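Thermospermine synthase (Medicago truncatula, PDB 6BQ6) probably catalyses transfer of an aminopropyl group from decarboxylated S-adenosylmethionine to spermidine, giving thermospermine and S-methyl-5'-thioadenosine. Local coordinates at residues Asn104-Gly109 and Val129-Asp134; Ala218-Ile223 and Tyr254-Gly259; Cys42-Ser47 and Asp63-Gly68; Phe241-Pro246 and Asp265-Leu270; Gln55-Ala60 and Leu71-Lys76. One frame throughout, in Å; residues are numbered along the deposited sequence. Where two conformers were deposited one is given.

Interaction 1 of 5, residues Asn104-Gly109 and Val129-Asp134; sequences NVFIMG and VMCDID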
# COMPACT_ATOMS: atom_id res chain seq x y z
N ASN B 104 -36.51 -8.53 28.06
CA ASN B 104 -36.88 -8.39 26.67
C ASN B 104 -36.01 -7.29 26.05
O ASN B 104 -36.05 -6.14 26.51
CB ASN B 104 -38.35 -8.05 26.58
CG ASN B 104 -39.25 -9.23 26.96
OD1 ASN B 104 -39.66 -9.39 28.14
ND2 ASN B 104 -39.52 -10.09 26.01
N VAL B 105 -35.22 -7.68 25.04
CA VAL B 105 -34.31 -6.75 24.38
C VAL B 105 -34.46 -6.73 22.87
O VAL B 105 -34.66 -7.75 22.23
CB VAL B 105 -32.85 -7.05 24.72
CG1 VAL B 105 -32.47 -8.44 24.25
CG2 VAL B 105 -31.91 -6.05 24.07
N PHE B 106 -34.33 -5.54 22.30
CA PHE B 106 -34.42 -5.31 20.86
C PHE B 106 -33.06 -4.80 20.37
O PHE B 106 -32.53 -3.87 20.96
CB PHE B 106 -35.48 -4.24 20.61
CG PHE B 106 -35.80 -4.00 19.17
CD1 PHE B 106 -35.12 -3.07 18.46
CD2 PHE B 106 -36.89 -4.65 18.58
CE1 PHE B 106 -35.41 -2.83 17.12
CE2 PHE B 106 -37.22 -4.40 17.24
CZ PHE B 106 -36.50 -3.48 16.52
N ILE B 107 -32.53 -5.45 19.35
CA ILE B 107 -31.28 -5.00 18.72
C ILE B 107 -31.60 -4.26 17.41
O ILE B 107 -32.20 -4.86 16.51
CB ILE B 107 -30.34 -6.14 18.37
CG1 ILE B 107 -30.08 -7.07 19.57
CG2 ILE B 107 -29.02 -5.52 17.89
CD1 ILE B 107 -29.52 -8.43 19.18
N MET B 108 -31.20 -2.98 17.28
CA MET B 108 -31.20 -2.32 16.00
C MET B 108 -29.92 -2.66 15.29
O MET B 108 -28.84 -2.21 15.72
CB MET B 108 -31.31 -0.79 16.18
CG MET B 108 -32.37 -0.38 17.16
SD MET B 108 -32.67 1.39 17.01
CE MET B 108 -31.11 2.10 17.52
N GLY B 109 -30.01 -3.48 14.26
CA GLY B 109 -28.84 -3.95 13.49
C GLY B 109 -28.36 -5.25 14.06
O GLY B 109 -29.11 -6.18 14.22
N VAL B 129 -34.94 -9.75 20.14
CA VAL B 129 -35.28 -9.48 18.76
C VAL B 129 -34.12 -8.81 18.08
O VAL B 129 -33.69 -7.77 18.57
CB VAL B 129 -36.51 -8.55 18.67
CG1 VAL B 129 -36.87 -8.30 17.20
CG2 VAL B 129 -37.69 -9.13 19.38
N MET B 130 -33.65 -9.36 16.96
CA MET B 130 -32.55 -8.80 16.17
C MET B 130 -33.20 -8.26 14.93
O MET B 130 -33.78 -9.05 14.16
CB MET B 130 -31.51 -9.84 15.80
CG MET B 130 -30.33 -9.30 14.98
SD MET B 130 -29.51 -10.59 13.98
CE MET B 130 -29.26 -11.77 15.27
N CYS B 131 -33.15 -6.93 14.77
CA CYS B 131 -33.77 -6.27 13.64
C CYS B 131 -32.74 -5.60 12.70
O CYS B 131 -32.19 -4.56 13.01
CB CYS B 131 -34.83 -5.29 14.13
SG CYS B 131 -35.75 -4.45 12.81
N ASP B 132 -32.46 -6.27 11.58
CA ASP B 132 -31.38 -5.89 10.65
C ASP B 132 -32.00 -5.75 9.30
O ASP B 132 -32.89 -6.50 8.95
CB ASP B 132 -30.25 -6.94 10.63
CG ASP B 132 -28.94 -6.41 10.00
OD1 ASP B 132 -28.83 -6.19 8.75
OD2 ASP B 132 -27.98 -6.18 10.78
N ILE B 133 -31.50 -4.79 8.53
CA ILE B 133 -32.10 -4.51 7.25
C ILE B 133 -31.60 -5.48 6.17
O ILE B 133 -32.26 -5.64 5.18
CB ILE B 133 -31.90 -3.05 6.87
CG1 ILE B 133 -33.00 -2.63 5.92
CG2 ILE B 133 -30.48 -2.79 6.35
CD1 ILE B 133 -33.31 -1.15 5.94
N ASP B 134 -30.46 -6.13 6.38
CA ASP B 134 -29.79 -6.89 5.32
C ASP B 134 -29.81 -8.35 5.66
O ASP B 134 -28.95 -8.85 6.36
CB ASP B 134 -28.36 -6.38 5.07
CG ASP B 134 -27.74 -6.94 3.80
OD1 ASP B 134 -28.32 -7.88 3.19
OD2 ASP B 134 -26.73 -6.39 3.35
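Val105 begins the pairing with its carbonyl, which takes the N-H of Val129 (Val105 O to Val129 N 2.9 Å). This is the first of four backbone bonds that tie strands 104-107 and 127-132 together as parallel neighbours, the N-to-C directions of 104-107 and 129-132 being 13° apart. Phe106 comes next, on the face shared with Val129 and Cys131. Its CG is anti to the backbone N (chi1 -173°), and from there the ring reaches over to the second strand. Phe106 CD2 lies 3.9 Å from Val129 CG1, and CZ presses on Cys131 CB at 3.4 Å. The thiol stands obliquely to the ring, Cys131 SG being 5.1 Å from its centroid, and Glu167 and Leu168 of helix 164-169 pack over this face. Ile107 turns its backbone back to the partner strand, its N donating to Val129 O at 2.7 Å and its O accepting from Cys131 N at 2.9 Å, while its side chain meets Met130 on the other face. At Met108 the chain turns a corner. Gly109 N then bonds to Cys131 O at 2.7 Å from 35° above the carbonyl plane, whereas the three earlier donors lie nearly in line with their C=O groups. The Asp132 carboxylate lies against this glycine, OD2 being 3.4 Å from Gly109 C. The pair forms the two strands of a beta-alpha-beta crossover through helix 114-120, as in Rossmann-type domains. Asp132 binds adenosine in another structure of this protein. Its OD1 uses the anti lone pair to accept the N-H of Asp134 in an Asx turn, a bond that would restrict rotation of the carboxylate beside Gly109.

Interaction 2 of 5, residues Ala218-Ile223 and Tyr254-Gly259; sequences AGPAGI and YADIWG. With TER (N-(3-amino-propyl)-N-(5-aminopropyl)-1,4-diaminobutane), chain F.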
# COMPACT_ATOMS: atom_id res chain seq x y z
N ALA B 218 -20.99 4.00 19.42
CA ALA B 218 -20.88 5.45 19.20
C ALA B 218 -19.58 5.87 18.50
O ALA B 218 -19.14 7.01 18.65
CB ALA B 218 -21.10 6.15 20.50
N GLY B 219 -19.03 4.99 17.69
CA GLY B 219 -17.96 5.27 16.82
C GLY B 219 -16.62 5.37 17.46
O GLY B 219 -16.44 5.02 18.63
N PRO B 220 -15.67 5.90 16.70
CA PRO B 220 -14.36 6.11 17.27
C PRO B 220 -14.40 6.99 18.50
O PRO B 220 -15.13 7.98 18.57
CB PRO B 220 -13.60 6.78 16.13
CG PRO B 220 -14.30 6.37 14.88
CD PRO B 220 -15.74 6.35 15.30
N ALA B 221 -13.56 6.67 19.46
CA ALA B 221 -13.51 7.45 20.71
C ALA B 221 -12.07 7.82 21.13
O ALA B 221 -11.77 8.00 22.31
CB ALA B 221 -14.27 6.77 21.80
N GLY B 222 -11.23 7.97 20.13
CA GLY B 222 -9.85 8.46 20.35
C GLY B 222 -9.76 9.93 20.74
O GLY B 222 -10.70 10.71 20.65
N ILE B 223 -8.57 10.28 21.24
CA ILE B 223 -8.33 11.64 21.76
C ILE B 223 -8.75 12.71 20.75
O ILE B 223 -9.31 13.74 21.15
CB ILE B 223 -6.86 11.76 22.22
CG1 ILE B 223 -6.48 13.15 22.73
CG2 ILE B 223 -5.91 11.45 21.10
CD1 ILE B 223 -7.34 13.63 23.84
N TYR B 254 -9.47 -2.50 15.30
CA TYR B 254 -10.04 -1.23 14.86
C TYR B 254 -9.05 -0.10 14.77
O TYR B 254 -9.42 0.99 14.29
CB TYR B 254 -11.20 -0.86 15.81
CG TYR B 254 -12.46 -1.72 15.78
CD1 TYR B 254 -12.57 -2.89 15.01
CD2 TYR B 254 -13.55 -1.37 16.57
CE1 TYR B 254 -13.73 -3.64 15.02
CE2 TYR B 254 -14.72 -2.11 16.59
CZ TYR B 254 -14.81 -3.25 15.81
OH TYR B 254 -15.96 -3.98 15.84
N ALA B 255 -7.81 -0.28 15.26
CA ALA B 255 -6.77 0.74 15.38
C ALA B 255 -7.24 2.01 16.07
O ALA B 255 -6.81 3.11 15.72
CB ALA B 255 -6.14 1.09 14.00
N ASP B 256 -8.16 1.88 17.03
CA ASP B 256 -8.62 3.02 17.76
C ASP B 256 -9.31 2.56 19.00
O ASP B 256 -9.59 1.36 19.18
CB ASP B 256 -9.60 3.85 16.93
CG ASP B 256 -9.56 5.36 17.27
OD1 ASP B 256 -8.95 5.75 18.31
OD2 ASP B 256 -10.17 6.10 16.51
N ILE B 257 -9.50 3.53 19.86
CA ILE B 257 -10.42 3.41 20.97
C ILE B 257 -11.81 3.49 20.30
O ILE B 257 -12.04 4.31 19.41
CB ILE B 257 -10.23 4.56 21.96
CG1 ILE B 257 -8.82 4.58 22.53
CG2 ILE B 257 -11.22 4.46 23.09
CD1 ILE B 257 -8.45 3.34 23.30
N TRP B 258 -12.72 2.64 20.72
CA TRP B 258 -14.10 2.70 20.30
C TRP B 258 -15.02 3.13 21.45
O TRP B 258 -14.73 2.88 22.64
CB TRP B 258 -14.53 1.31 19.78
CG TRP B 258 -15.52 1.44 18.71
CD1 TRP B 258 -16.90 1.30 18.77
CD2 TRP B 258 -15.23 1.88 17.39
NE1 TRP B 258 -17.44 1.60 17.54
CE2 TRP B 258 -16.45 1.98 16.69
CE3 TRP B 258 -14.05 2.23 16.72
CZ2 TRP B 258 -16.49 2.36 15.33
CZ3 TRP B 258 -14.13 2.67 15.40
CH2 TRP B 258 -15.32 2.73 14.75
N GLY B 259 -16.18 3.69 21.11
CA GLY B 259 -17.07 4.19 22.12
C GLY B 259 -18.47 3.61 22.08
O GLY B 259 -18.93 3.11 21.05
N1 TER F . -23.88 -3.20 10.67
C2 TER F . -23.57 -3.89 11.91
C3 TER F . -23.04 -2.89 12.94
C4 TER F . -21.68 -2.34 12.60
N5 TER F . -21.13 -1.62 13.73
C6 TER F . -19.82 -1.95 14.23
C7 TER F . -19.08 -0.72 14.72
C8 TER F . -17.59 -0.99 14.70
N9 TER F . -16.98 -0.68 13.42
C10 TER F . -15.57 -0.92 13.26
C11 TER F . -14.88 -0.01 12.27
C12 TER F . -13.37 -0.16 12.48
C13 TER F . -12.55 0.42 11.34
N14 TER F . -13.12 1.66 10.85
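The indole of Trp258 lies flat on the backbone of Gly219 and Pro220, where the contact is closely packed. Gly219 C sits over the middle of one indole face, 3.5 Å from Trp258 CE2. Beside it, Pro220 CD makes a CH-pi contact 4.1 Å from the centroid of the six-membered ring. Although the CB of Trp258 leaves in the other direction, a chi1 of -147° folds the ring back over the glycine, and Gln217 OE1 holds its NE1. The opposite indole face receives thermospermine, with C8 of the ligand 3.6 Å from Trp258 CZ2. Tyr254 takes the next part of the chain over the centre of its ring, its CZ 3.5 Å from ligand C10. The two aromatic residues thus give the polyamine's methylenes an apolar wall. Antiparallel backbone bonds join the two strands: Gly259 N reaches Gly219 O at 2.8 Å, and Ala221 N reaches Ile257 O. Asp256 and Ile257 form the partly exposed side. The aliphatic contact here is looser, Ile257 CG2 standing 4.0 Å from Ala221 CB, whereas Asp256 touches Pro220 CB closely through OD2, an oxygen whose hydrogen bond goes to Ser225. His250 of the second subunit packs on this side. Phe230 and Ile233 of helix 230-238 pack on Ala218, Phe230 also meets Ala221, and strand 243-251 flanks 256-264 in the same sheet.

Interaction 3 of 5, residues Cys42-Ser47 and Asp63-Gly68; sequences CFALNS and DTKPFG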
# COMPACT_ATOMS: atom_id res chain seq x y z
N CYS B 42 -2.94 -2.30 7.80
CA CYS B 42 -2.85 -3.47 6.92
C CYS B 42 -2.55 -4.75 7.68
O CYS B 42 -1.69 -4.77 8.55
CB CYS B 42 -1.80 -3.26 5.85
SG CYS B 42 -1.88 -1.58 5.13
N PHE B 43 -3.32 -5.79 7.38
CA PHE B 43 -3.18 -7.09 8.03
C PHE B 43 -2.69 -8.11 7.01
O PHE B 43 -3.27 -8.23 5.93
CB PHE B 43 -4.53 -7.63 8.54
CG PHE B 43 -5.33 -6.69 9.33
CD1 PHE B 43 -4.76 -5.63 10.02
CD2 PHE B 43 -6.69 -6.92 9.47
CE1 PHE B 43 -5.55 -4.81 10.80
CE2 PHE B 43 -7.47 -6.09 10.24
CZ PHE B 43 -6.91 -5.04 10.89
N ALA B 44 -1.68 -8.90 7.36
CA ALA B 44 -1.25 -9.96 6.45
C ALA B 44 -2.39 -11.00 6.40
O ALA B 44 -3.10 -11.23 7.39
CB ALA B 44 0.00 -10.62 6.93
N LEU B 45 -2.57 -11.55 5.22
CA LEU B 45 -3.68 -12.42 4.88
C LEU B 45 -3.23 -13.87 4.69
O LEU B 45 -2.30 -14.14 3.93
CB LEU B 45 -4.28 -11.98 3.58
CG LEU B 45 -5.37 -10.98 3.44
CD1 LEU B 45 -5.68 -10.76 1.97
CD2 LEU B 45 -6.61 -11.52 4.10
N ASN B 46 -3.96 -14.79 5.32
CA ASN B 46 -3.85 -16.24 5.01
C ASN B 46 -4.74 -16.57 3.81
O ASN B 46 -4.32 -17.23 2.85
CB ASN B 46 -4.30 -17.09 6.20
CG ASN B 46 -3.31 -17.08 7.37
OD1 ASN B 46 -2.11 -17.21 7.17
ND2 ASN B 46 -3.82 -17.00 8.60
N SER B 47 -6.00 -16.16 3.86
CA SER B 47 -6.88 -16.46 2.75
C SER B 47 -8.07 -15.55 2.71
O SER B 47 -8.31 -14.77 3.64
CB SER B 47 -7.29 -17.94 2.73
OG SER B 47 -8.20 -18.19 3.72
N ASP B 63 -9.32 -14.52 6.29
CA ASP B 63 -8.58 -15.18 7.32
C ASP B 63 -7.26 -14.39 7.42
O ASP B 63 -6.46 -14.44 6.54
CB ASP B 63 -8.32 -16.63 6.98
CG ASP B 63 -7.48 -17.33 8.02
OD1 ASP B 63 -7.09 -16.70 9.04
OD2 ASP B 63 -7.18 -18.53 7.81
N THR B 64 -7.14 -13.61 8.47
CA THR B 64 -5.98 -12.72 8.66
C THR B 64 -5.04 -13.31 9.67
O THR B 64 -5.46 -13.97 10.60
CB THR B 64 -6.41 -11.31 9.12
OG1 THR B 64 -6.74 -11.30 10.51
CG2 THR B 64 -7.62 -10.83 8.33
N LYS B 65 -3.77 -12.99 9.52
CA LYS B 65 -2.76 -13.51 10.43
C LYS B 65 -2.86 -12.85 11.78
O LYS B 65 -2.93 -13.56 12.79
CB LYS B 65 -1.38 -13.39 9.81
CG LYS B 65 -1.19 -14.24 8.56
CD LYS B 65 0.27 -14.23 8.12
CE LYS B 65 0.48 -14.86 6.76
NZ LYS B 65 0.58 -16.34 6.90
N PRO B 66 -2.88 -11.49 11.85
CA PRO B 66 -2.87 -10.93 13.19
C PRO B 66 -4.18 -11.10 14.00
O PRO B 66 -4.15 -11.31 15.24
CB PRO B 66 -2.54 -9.46 12.93
CG PRO B 66 -2.97 -9.20 11.55
CD PRO B 66 -2.71 -10.48 10.80
N PHE B 67 -5.32 -11.08 13.33
CA PHE B 67 -6.59 -11.00 14.02
C PHE B 67 -7.54 -12.15 13.73
O PHE B 67 -8.69 -12.09 14.14
CB PHE B 67 -7.24 -9.65 13.72
CG PHE B 67 -6.39 -8.48 14.15
CD1 PHE B 67 -6.01 -8.36 15.46
CD2 PHE B 67 -5.93 -7.53 13.23
CE1 PHE B 67 -5.23 -7.30 15.89
CE2 PHE B 67 -5.14 -6.48 13.66
CZ PHE B 67 -4.79 -6.36 14.99
N GLY B 68 -7.08 -13.20 13.07
CA GLY B 68 -7.98 -14.29 12.66
C GLY B 68 -9.00 -13.90 11.62
O GLY B 68 -8.80 -12.98 10.77
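Leu45 and Thr64 form an antiparallel, non-hydrogen-bonded pair and Ser47 and Asp63 a hydrogen-bonded one, with a classic beta bulge between them where Asn46 N (2.8 Å) and Ser47 N (3.2 Å) both donate to Asp63 O. Beyond the strand, Lys65 N bonds to Ala44 O. The side chain of Phe67 meets Phe43 in a T-shaped stack: its edge is directed at the face of Phe43, with centroids 4.7 Å apart and planes at 71°. Pro66 CG adds to this cluster, 3.7 Å from Phe43 CB. The pairing belongs to the tetramerisation domain. The bulge marks the corner at which the chain leaves the ribbon of strands 29-34 and 39-45 for the four-stranded sheet, and Cys42 and Phe43 continue the ribbon as an antiparallel ladder with a strand of the second subunit. The Asn46 amide has a partner at each end. A bend at chi4 (-83°) turns Lys65 NZ onto Asn46 OD1 at 2.8 Å, whereas Asn46 ND2 makes a weak bond to Asp63 OD1 (3.3 Å), the amide and carboxylate planes being 68° apart. Thr64 OG1 accepts from Phe67 N in an ST motif and donates in plane to Gly68 O at 2.7 Å.

Interaction 4 of 5, residues Phe241-Pro246 and Asp265-Leu270; sequences FKYVVP and DSPLDL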
# COMPACT_ATOMS: atom_id res chain seq x y z
N PHE B 241 -32.48 11.88 27.29
CA PHE B 241 -32.51 11.09 28.51
C PHE B 241 -31.80 11.81 29.64
O PHE B 241 -30.85 12.58 29.40
CB PHE B 241 -31.73 9.77 28.28
CG PHE B 241 -32.39 8.82 27.33
CD1 PHE B 241 -33.35 7.93 27.79
CD2 PHE B 241 -32.07 8.80 25.99
CE1 PHE B 241 -33.98 7.06 26.92
CE2 PHE B 241 -32.67 7.93 25.13
CZ PHE B 241 -33.63 7.05 25.59
N LYS B 242 -32.22 11.53 30.87
CA LYS B 242 -31.65 12.18 32.04
C LYS B 242 -30.25 11.77 32.35
O LYS B 242 -29.42 12.62 32.64
CB LYS B 242 -32.49 11.94 33.28
CG LYS B 242 -31.97 12.74 34.46
CD LYS B 242 -32.96 13.02 35.53
CE LYS B 242 -32.31 13.85 36.62
NZ LYS B 242 -31.97 15.24 36.17
N TYR B 243 -29.99 10.46 32.28
CA TYR B 243 -28.70 9.90 32.65
C TYR B 243 -28.03 9.34 31.38
O TYR B 243 -28.62 8.51 30.69
CB TYR B 243 -28.91 8.81 33.67
CG TYR B 243 -29.63 9.28 34.90
CD1 TYR B 243 -28.99 10.04 35.85
CD2 TYR B 243 -30.96 8.95 35.10
CE1 TYR B 243 -29.68 10.49 36.98
CE2 TYR B 243 -31.65 9.38 36.21
CZ TYR B 243 -31.02 10.14 37.14
OH TYR B 243 -31.80 10.51 38.24
N VAL B 244 -26.83 9.85 31.07
CA VAL B 244 -26.15 9.45 29.84
C VAL B 244 -24.73 9.19 30.21
O VAL B 244 -24.09 10.06 30.81
CB VAL B 244 -26.30 10.52 28.73
CG1 VAL B 244 -25.62 10.07 27.44
CG2 VAL B 244 -27.76 10.79 28.46
N VAL B 245 -24.25 7.98 29.96
CA VAL B 245 -22.91 7.52 30.37
C VAL B 245 -22.13 7.06 29.16
O VAL B 245 -22.36 5.98 28.67
CB VAL B 245 -23.00 6.40 31.45
CG1 VAL B 245 -21.62 5.87 31.81
CG2 VAL B 245 -23.75 6.85 32.70
N PRO B 246 -21.17 7.88 28.68
CA PRO B 246 -20.32 7.51 27.57
C PRO B 246 -19.14 6.71 28.12
O PRO B 246 -18.69 6.95 29.27
CB PRO B 246 -19.84 8.85 27.01
CG PRO B 246 -19.83 9.75 28.18
CD PRO B 246 -20.96 9.29 29.09
N ASP B 265 -33.65 6.96 31.72
CA ASP B 265 -34.30 7.90 32.64
C ASP B 265 -34.24 7.45 34.10
O ASP B 265 -34.70 8.18 34.99
CB ASP B 265 -35.72 8.17 32.14
CG ASP B 265 -35.75 9.19 30.99
OD1 ASP B 265 -34.81 10.01 30.83
OD2 ASP B 265 -36.76 9.24 30.27
N SER B 266 -33.67 6.28 34.36
CA SER B 266 -33.36 5.84 35.67
C SER B 266 -31.84 5.88 35.84
O SER B 266 -31.08 5.78 34.86
CB SER B 266 -33.86 4.45 35.92
OG SER B 266 -35.28 4.51 35.84
N PRO B 267 -31.38 6.02 37.09
CA PRO B 267 -29.93 6.21 37.29
C PRO B 267 -29.04 5.07 36.78
O PRO B 267 -29.47 3.92 36.70
CB PRO B 267 -29.80 6.33 38.81
CG PRO B 267 -31.10 6.91 39.22
CD PRO B 267 -32.11 6.18 38.36
N LEU B 268 -27.81 5.44 36.42
CA LEU B 268 -26.81 4.49 35.90
C LEU B 268 -25.53 4.67 36.72
O LEU B 268 -24.58 5.29 36.27
CB LEU B 268 -26.55 4.75 34.44
CG LEU B 268 -27.71 4.59 33.45
CD1 LEU B 268 -27.39 5.34 32.17
CD2 LEU B 268 -27.93 3.12 33.19
N ASP B 269 -25.52 4.11 37.91
CA ASP B 269 -24.48 4.44 38.89
C ASP B 269 -24.34 3.22 39.76
O ASP B 269 -25.04 3.05 40.75
CB ASP B 269 -24.87 5.66 39.74
CG ASP B 269 -26.10 5.41 40.64
OD1 ASP B 269 -26.98 4.58 40.28
OD2 ASP B 269 -26.19 6.03 41.74
N LEU B 270 -23.50 2.32 39.33
CA LEU B 270 -23.17 1.15 40.08
C LEU B 270 -21.69 1.10 40.27
O LEU B 270 -20.90 1.53 39.41
CB LEU B 270 -23.65 -0.10 39.37
CG LEU B 270 -25.16 -0.28 39.37
CD1 LEU B 270 -25.45 -1.55 38.61
CD2 LEU B 270 -25.73 -0.36 40.78
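Tyr243 and Pro267 lie side by side and make the main apolar contact. Pro267 CA stands over one face of the tyrosine ring, 3.8 Å from its centroid and 14° off the normal, a CH-pi contact, while Pro267 CG is 3.8 Å from Tyr243 CZ. Lys242 CG covers the opposite face, which leaves the ring clamped between its own neighbour and the loop. Leu268 adds aliphatic packing, its CD1 coming 4.1 Å from Tyr243 CB and its CB 3.9 Å from Val245 CG2. Two carbonyls also come close: Ser266 O lies obliquely to the ring, 3.2 Å from Tyr243 CD2, and Asp265 O approaches CE2 at the edge, near the ring plane. One hydrogen bond joins the segments, from Lys242 N to Asp265 OD1 at 3.0 Å. The CB of Asp265 points the other way, but chi1 of -80° brings the carboxylate back to the N-H of Lys242, which meets OD1 nearly head-on. The contact joins the start of strand 243-251, outermost in the sheet of this chain, to the loop running from strand 256-264 toward helix 272-282. That loop has turned back, the end-to-end directions of 265-268 and 241-245 being 12° apart. Asp265 OD2 forms a salt bridge with Lys205. The carboxylate therefore divides its oxygens between a backbone N-H and a lysine, an arrangement consistent with its staying ionised at this surface.

Interaction 5 of 5, residues Gln55-Ala60 and Leu71-Lys76; sequences QYQDIA and LVLDGK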
# COMPACT_ATOMS: atom_id res chain seq x y z
N GLN B 55 -27.59 -5.69 -2.32
CA GLN B 55 -27.61 -4.32 -2.88
C GLN B 55 -27.27 -3.27 -1.84
O GLN B 55 -26.92 -2.15 -2.22
CB GLN B 55 -28.89 -3.94 -3.71
CG GLN B 55 -30.22 -3.87 -3.03
CD GLN B 55 -30.46 -2.55 -2.30
OE1 GLN B 55 -30.54 -1.46 -2.89
NE2 GLN B 55 -30.61 -2.65 -1.00
N TYR B 56 -27.31 -3.64 -0.56
CA TYR B 56 -26.82 -2.76 0.49
C TYR B 56 -25.31 -2.69 0.58
O TYR B 56 -24.77 -1.62 0.86
CB TYR B 56 -27.34 -3.16 1.87
CG TYR B 56 -28.79 -2.98 2.01
CD1 TYR B 56 -29.33 -1.70 2.15
CD2 TYR B 56 -29.64 -4.06 1.99
CE1 TYR B 56 -30.70 -1.53 2.26
CE2 TYR B 56 -31.01 -3.90 2.10
CZ TYR B 56 -31.52 -2.62 2.22
OH TYR B 56 -32.89 -2.44 2.30
N GLN B 57 -24.62 -3.82 0.43
CA GLN B 57 -23.18 -3.83 0.76
C GLN B 57 -22.49 -5.13 0.34
O GLN B 57 -23.13 -6.16 0.30
CB GLN B 57 -22.97 -3.61 2.27
CG GLN B 57 -23.60 -4.71 3.12
CD GLN B 57 -23.98 -4.24 4.52
OE1 GLN B 57 -23.27 -3.45 5.13
NE2 GLN B 57 -25.09 -4.75 5.02
N ASP B 58 -21.20 -5.03 -0.01
CA ASP B 58 -20.35 -6.18 -0.24
C ASP B 58 -19.96 -6.79 1.10
O ASP B 58 -19.88 -6.10 2.08
CB ASP B 58 -19.06 -5.81 -0.98
CG ASP B 58 -19.31 -5.34 -2.43
OD1 ASP B 58 -20.43 -5.50 -2.96
OD2 ASP B 58 -18.36 -4.77 -3.01
N ILE B 59 -19.75 -8.10 1.09
CA ILE B 59 -19.53 -8.89 2.27
C ILE B 59 -18.31 -9.74 2.00
O ILE B 59 -18.23 -10.33 0.95
CB ILE B 59 -20.74 -9.82 2.54
CG1 ILE B 59 -22.02 -8.98 2.60
CG2 ILE B 59 -20.49 -10.60 3.81
CD1 ILE B 59 -23.31 -9.71 2.35
N ALA B 60 -17.35 -9.79 2.93
CA ALA B 60 -16.13 -10.60 2.77
C ALA B 60 -15.74 -11.16 4.13
O ALA B 60 -15.94 -10.49 5.15
CB ALA B 60 -15.00 -9.74 2.21
N LEU B 71 -14.64 -10.16 9.42
CA LEU B 71 -15.80 -9.85 8.63
C LEU B 71 -15.65 -8.42 8.16
O LEU B 71 -15.48 -7.51 8.98
CB LEU B 71 -17.07 -10.05 9.44
CG LEU B 71 -18.37 -9.70 8.72
CD1 LEU B 71 -18.67 -10.69 7.59
CD2 LEU B 71 -19.53 -9.63 9.70
N VAL B 72 -15.74 -8.21 6.86
CA VAL B 72 -15.62 -6.90 6.23
C VAL B 72 -16.85 -6.58 5.42
O VAL B 72 -17.26 -7.40 4.60
CB VAL B 72 -14.36 -6.90 5.33
CG1 VAL B 72 -14.11 -5.56 4.62
CG2 VAL B 72 -13.17 -7.28 6.19
N LEU B 73 -17.45 -5.40 5.66
CA LEU B 73 -18.64 -4.98 4.94
C LEU B 73 -18.31 -3.69 4.21
O LEU B 73 -17.87 -2.73 4.84
CB LEU B 73 -19.82 -4.75 5.86
CG LEU B 73 -20.34 -5.96 6.63
CD1 LEU B 73 -21.54 -5.58 7.47
CD2 LEU B 73 -20.65 -7.17 5.76
N ASP B 74 -18.48 -3.73 2.90
CA ASP B 74 -18.12 -2.59 2.01
C ASP B 74 -16.70 -2.09 2.29
O ASP B 74 -16.47 -0.89 2.44
CB ASP B 74 -19.19 -1.48 2.11
CG ASP B 74 -20.35 -1.66 1.10
OD1 ASP B 74 -20.21 -2.33 0.04
OD2 ASP B 74 -21.41 -1.08 1.37
N GLY B 75 -15.78 -3.04 2.41
CA GLY B 75 -14.38 -2.77 2.69
C GLY B 75 -14.03 -2.20 4.04
O GLY B 75 -12.90 -1.73 4.25
N LYS B 76 -14.98 -2.22 4.97
CA LYS B 76 -14.76 -1.75 6.32
C LYS B 76 -14.88 -2.93 7.26
O LYS B 76 -15.88 -3.62 7.30
CB LYS B 76 -15.76 -0.66 6.67
CG LYS B 76 -15.81 0.47 5.64
CD LYS B 76 -15.80 1.85 6.28
CE LYS B 76 -17.11 2.17 7.00
NZ LYS B 76 -16.89 3.22 8.05
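Ile59 and Leu73 project side by side from one face of the beta hairpin made by strands 58-64 and 70-73, where they form a non-hydrogen-bonded pair with Ile59 CG1 3.9 Å from Leu73 CD2. Leu71 points the same way, its CD1 4.2 Å from Ile59 CG2, and Phe140 of helix 135-144 packs against both Ile59 and Leu71. On the other face Ala60 and Val72 are a hydrogen-bonded pair, each backbone N reaching the other's O. Gln57 crosses Leu73 obliquely. Its CG sits between the backbone N and the carbonyl carbon (chi1 62°), and the extended chain lays OE1 3.6 Å from Leu73 CD1. The NE2 end is held by Asp134, which would orient a glutamine that binds adenosine in another structure of this protein. Asp58 and Asp74 cross at about a right angle with carboxylate planes 63° apart, and the like charges remain close, Asp58 OD2 lying 4.3 Å from Asp74 OD1. Asp74 belongs to the type I' turn from Leu73 to Lys76, and its N donates to Asp58 O. In return Asp58 N bonds to Asp74 OD1 at 2.9 Å, approaching from 61° out of the carboxylate plane.

Interactions 1 and 2 are buried and use the same mixed sheet, on opposite sides of the chain's centre: one is parallel and chiefly backbone-bonded, the other antiparallel and faced by the bound polyamine. Interaction 4 reaches that sheet at its surface, where strand pairing gives way to ring packing and a single hydrogen bond; strands 243-251 and 256-264 relate it to interaction 2. Interactions 3 and 5 share strand 58-64 in the tetramerisation domain. Both are partly buried, but 3 faces other subunits whereas 5 faces the catalytic domain. The link between domains is direct, since the bond between Gln57 and Asp134 ties interaction 5 to interaction 1.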